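Local coordinates for protein K7 (PDB 3JRV) that suppresses the host innate immune response to vaccinia virus by binding the RNA helicase DDX3 and blocking IRF3 activation, and by binding TRAF6 and IRAK2 to prevent NF-kappa-B activation, at residues F60-V63 / A64-Y67; K107-E110 / H111-Y114. All coordinates share one frame; numbering follows the deposited sequence.

Interaction 1 of 2, residues F60-V63 / A64-Y67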
# COMPACT_ATOMS: atom_id res chain seq x y z
N PHE A 60 -5.43 -6.45 3.74
CA PHE A 60 -6.17 -5.17 3.66
C PHE A 60 -6.89 -5.08 2.29
O PHE A 60 -7.81 -4.28 2.15
CB PHE A 60 -5.28 -3.96 3.85
CG PHE A 60 -4.68 -3.83 5.24
CD1 PHE A 60 -5.11 -4.66 6.29
CD2 PHE A 60 -3.68 -2.90 5.45
CE1 PHE A 60 -4.58 -4.52 7.60
CE2 PHE A 60 -3.08 -2.76 6.71
CZ PHE A 60 -3.56 -3.57 7.80
N ASP A 61 -6.52 -5.94 1.34
CA ASP A 61 -7.32 -6.03 0.10
C ASP A 61 -8.79 -6.37 0.46
O ASP A 61 -9.72 -5.77 -0.10
CB ASP A 61 -6.77 -7.10 -0.86
CG ASP A 61 -5.41 -6.73 -1.50
OD1 ASP A 61 -4.76 -5.71 -1.14
OD2 ASP A 61 -5.02 -7.47 -2.43
N ASP A 62 -8.98 -7.37 1.33
CA ASP A 62 -10.30 -7.80 1.79
C ASP A 62 -10.98 -6.70 2.57
O ASP A 62 -12.20 -6.57 2.50
CB ASP A 62 -10.25 -9.02 2.71
CG ASP A 62 -9.80 -10.28 2.02
OD1 ASP A 62 -9.73 -10.26 0.76
OD2 ASP A 62 -9.46 -11.27 2.74
N VAL A 63 -10.20 -5.94 3.36
CA VAL A 63 -10.81 -4.85 4.13
C VAL A 63 -11.37 -3.81 3.18
O VAL A 63 -12.48 -3.30 3.39
CB VAL A 63 -9.81 -4.15 5.09
CG1 VAL A 63 -10.46 -2.88 5.71
CG2 VAL A 63 -9.27 -5.13 6.14
N ALA A 64 -10.64 -3.52 2.11
CA ALA A 64 -11.11 -2.55 1.12
C ALA A 64 -12.38 -3.05 0.45
O ALA A 64 -13.34 -2.28 0.26
CB ALA A 64 -10.03 -2.26 0.08
N ILE A 65 -12.40 -4.33 0.10
CA ILE A 65 -13.62 -4.91 -0.48
C ILE A 65 -14.83 -4.85 0.46
O ILE A 65 -15.94 -4.44 0.06
CB ILE A 65 -13.38 -6.37 -0.91
CG1 ILE A 65 -12.42 -6.43 -2.08
CG2 ILE A 65 -14.74 -7.08 -1.22
CD1 ILE A 65 -11.87 -7.87 -2.30
N ARG A 66 -14.62 -5.22 1.72
CA ARG A 66 -15.69 -5.09 2.72
C ARG A 66 -16.19 -3.65 2.81
O ARG A 66 -17.40 -3.43 2.97
CB ARG A 66 -15.22 -5.51 4.11
CG ARG A 66 -15.26 -6.97 4.46
CD ARG A 66 -14.75 -7.20 5.91
NE ARG A 66 -14.02 -8.45 6.00
CZ ARG A 66 -12.69 -8.59 6.04
NH1 ARG A 66 -11.89 -7.54 6.21
NH2 ARG A 66 -12.17 -9.81 6.03
N TYR A 67 -15.27 -2.68 2.74
CA TYR A 67 -15.55 -1.26 3.09
C TYR A 67 -16.28 -0.60 1.92
O TYR A 67 -17.28 0.12 2.14
CB TYR A 67 -14.22 -0.54 3.35
CG TYR A 67 -14.32 0.89 3.88
CD1 TYR A 67 -14.63 1.13 5.20
CD2 TYR A 67 -14.15 1.97 3.02
CE1 TYR A 67 -14.74 2.45 5.67
CE2 TYR A 67 -14.22 3.28 3.49
CZ TYR A 67 -14.53 3.51 4.81
OH TYR A 67 -14.58 4.82 5.26
O HOH W 1 -9.76 -11.04 5.60
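Four successive i to i+4 hydrogen bonds, from the amides of A64, I65, R66 and Y67 to the carbonyl oxygens of F60, D61, D62 and V63, wind residues 60-67 into regular alpha-helix; the straightest, R66 N to D62 O, spans 2.9 Å with an N-H...O angle of 170°. On the outer side of this helix D62 and R66, one turn apart, show how opposite charges can be joined through solvent. Their nearest charged atoms, D62 OD2 and R66 NH2, are 4.5 Å apart, and the carboxylate oxygen lies too far off the plane of the guanidinium for direct donation. A water closes the gap, giving a hydrogen bond to D62 OD2 at 2.9 Å and accepting one from R66 NH2 at 2.7 Å. It lies at the guanidinium edge, in plane, where an N-H can reach it. A mild bend at chi3 and a turn about the CD-NE bond (chi4 103°) bring the guanidinium back over the preceding turn: D62 O lies over one face, nearer its margin than its centre, and V63 CG2 meets the edge, 3.6 Å from R66 NH1. With V63 CG1 anti to the backbone N (chi1 172°), CG2 is placed beside that nitrogen and turned to the arginine. Elsewhere along the helix, I65 CG1 rests 3.4 Å from D61 O, and Y67 CB comes within 3.3 Å of V63 O. The helix's other side faces inward: F60 stacks on F99 and touches I102 of helix 95-114, and D61 forms a salt bridge with R37. The whole is an amphipathic helix of the poxviral Bcl-2-like fold, with a water-bridged i to i+4 acid-base pair on its outer surface.

Interaction 2 of 2, residues K107-E110 / H111-Y114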
# COMPACT_ATOMS: atom_id res chain seq x y z
N LYS A 107 -4.49 -2.16 -4.54
CA LYS A 107 -5.26 -2.59 -5.71
C LYS A 107 -4.92 -1.73 -6.91
O LYS A 107 -4.88 -2.25 -8.05
CB LYS A 107 -6.77 -2.59 -5.43
CG LYS A 107 -7.15 -3.73 -4.50
CD LYS A 107 -7.29 -5.09 -5.19
CE LYS A 107 -8.75 -5.44 -5.46
NZ LYS A 107 -9.01 -6.91 -5.26
N ILE A 108 -4.74 -0.43 -6.70
CA ILE A 108 -4.47 0.48 -7.82
C ILE A 108 -3.09 0.14 -8.41
O ILE A 108 -2.96 -0.00 -9.63
CB ILE A 108 -4.47 1.94 -7.37
CG1 ILE A 108 -5.91 2.36 -7.03
CG2 ILE A 108 -3.86 2.85 -8.45
CD1 ILE A 108 -5.95 3.62 -6.20
N THR A 109 -2.04 0.05 -7.58
CA THR A 109 -0.72 -0.19 -8.16
C THR A 109 -0.59 -1.61 -8.74
O THR A 109 0.11 -1.81 -9.74
CB THR A 109 0.42 0.11 -7.19
OG1 THR A 109 0.40 -0.85 -6.12
CG2 THR A 109 0.25 1.54 -6.66
N GLU A 110 -1.28 -2.60 -8.18
CA GLU A 110 -1.36 -3.94 -8.77
C GLU A 110 -2.06 -3.86 -10.14
O GLU A 110 -1.59 -4.44 -11.13
CB GLU A 110 -2.18 -4.85 -7.87
CG GLU A 110 -2.45 -6.18 -8.51
CD GLU A 110 -3.17 -7.12 -7.59
OE1 GLU A 110 -4.38 -6.93 -7.40
OE2 GLU A 110 -2.50 -8.03 -7.06
N HIS A 111 -3.16 -3.10 -10.19
CA HIS A 111 -3.95 -3.01 -11.42
C HIS A 111 -3.06 -2.41 -12.52
O HIS A 111 -3.06 -2.89 -13.67
CB HIS A 111 -5.20 -2.13 -11.19
CG HIS A 111 -6.01 -1.93 -12.44
ND1 HIS A 111 -6.78 -2.93 -12.98
CD2 HIS A 111 -6.10 -0.88 -13.29
CE1 HIS A 111 -7.31 -2.52 -14.11
NE2 HIS A 111 -6.92 -1.27 -14.33
N TRP A 112 -2.34 -1.34 -12.17
CA TRP A 112 -1.41 -0.71 -13.11
C TRP A 112 -0.44 -1.79 -13.61
O TRP A 112 -0.21 -1.93 -14.82
CB TRP A 112 -0.66 0.46 -12.46
CG TRP A 112 -1.49 1.65 -12.31
CD1 TRP A 112 -2.56 2.00 -13.10
CD2 TRP A 112 -1.29 2.76 -11.41
NE1 TRP A 112 -3.04 3.23 -12.74
CE2 TRP A 112 -2.31 3.70 -11.68
CE3 TRP A 112 -0.37 3.03 -10.39
CZ2 TRP A 112 -2.43 4.89 -10.96
CZ3 TRP A 112 -0.50 4.22 -9.66
CH2 TRP A 112 -1.52 5.14 -9.97
N GLY A 113 0.10 -2.62 -12.72
CA GLY A 113 1.04 -3.64 -13.19
C GLY A 113 0.39 -4.62 -14.17
O GLY A 113 1.04 -5.07 -15.15
N TYR A 114 -0.87 -5.00 -13.92
CA TYR A 114 -1.58 -5.90 -14.84
C TYR A 114 -1.69 -5.24 -16.22
O TYR A 114 -1.76 -5.97 -17.21
CB TYR A 114 -3.00 -6.25 -14.36
CG TYR A 114 -3.06 -7.45 -13.43
CD1 TYR A 114 -2.45 -7.44 -12.17
CD2 TYR A 114 -3.68 -8.64 -13.83
CE1 TYR A 114 -2.57 -8.53 -11.31
CE2 TYR A 114 -3.71 -9.77 -13.02
CZ TYR A 114 -3.15 -9.71 -11.75
OH TYR A 114 -3.30 -10.81 -10.91
O HOH W 2 -2.43 -10.80 -8.53
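The last two turns of helix 95-114, a long helix of the Bcl-2-like bundle, pair an apolar i to i+4 contact with a second one whose polar ends are joined by a water. I108 and W112 make the first, a CH-pi contact: the methyl CG2 of I108 sits over the face of the indole, 3.5 Å from the centroid of the six-membered ring and 10° off its normal. CG2 reaches that face from a position anti to the backbone N of I108, and both side chains run the same way. The T109 side chain runs at an angle to the indole, its CG2 4.1 Å from W112 CE3. I108 and W112 also pack against M80 of helix 70-80, and R121 makes a cation-pi interaction with the indole. T109 faces elsewhere as well, giving its hydroxyl to a hydrogen bond with I34 O and packing on an aromatic side chain of the bound peptide. Beneath these side chains the backbone is regular, W112 N reaching I108 O at 2.9 Å. In the second pair, E110 and Y114 lie alongside each other, with E110 CG 3.7 Å from Y114 CE1 and the carboxylate turned 72° from the phenol ring. E110 OE2 also forms a salt bridge with R37. A water in the plane of the ring joins the two polar ends, donating to E110 OE2 at 3.1 Å and lying 2.5 Å from Y114 OH.

Overall arrangement
Following the chain from its N terminus, interaction 1 comes first, within the short helix 60-68, and is complete before helix 70-80 and the long helix 95-114 lead to interaction 2. The two are in series, neither nested nor crossed, and each spans consecutive turns of a single helix without closing a loop. They lie about 16 Å apart, centre to centre, yet the helices meet: I65 CD1 lies 4.2 Å from K107 NZ, and D61 packs on the same lysine chain. Two acidic residues, D61 and E110, one from each helix, share a single nitrogen, R37 NH2 of helix 26-42, which joins three helices of the Bcl-2-like fold at one polar junction.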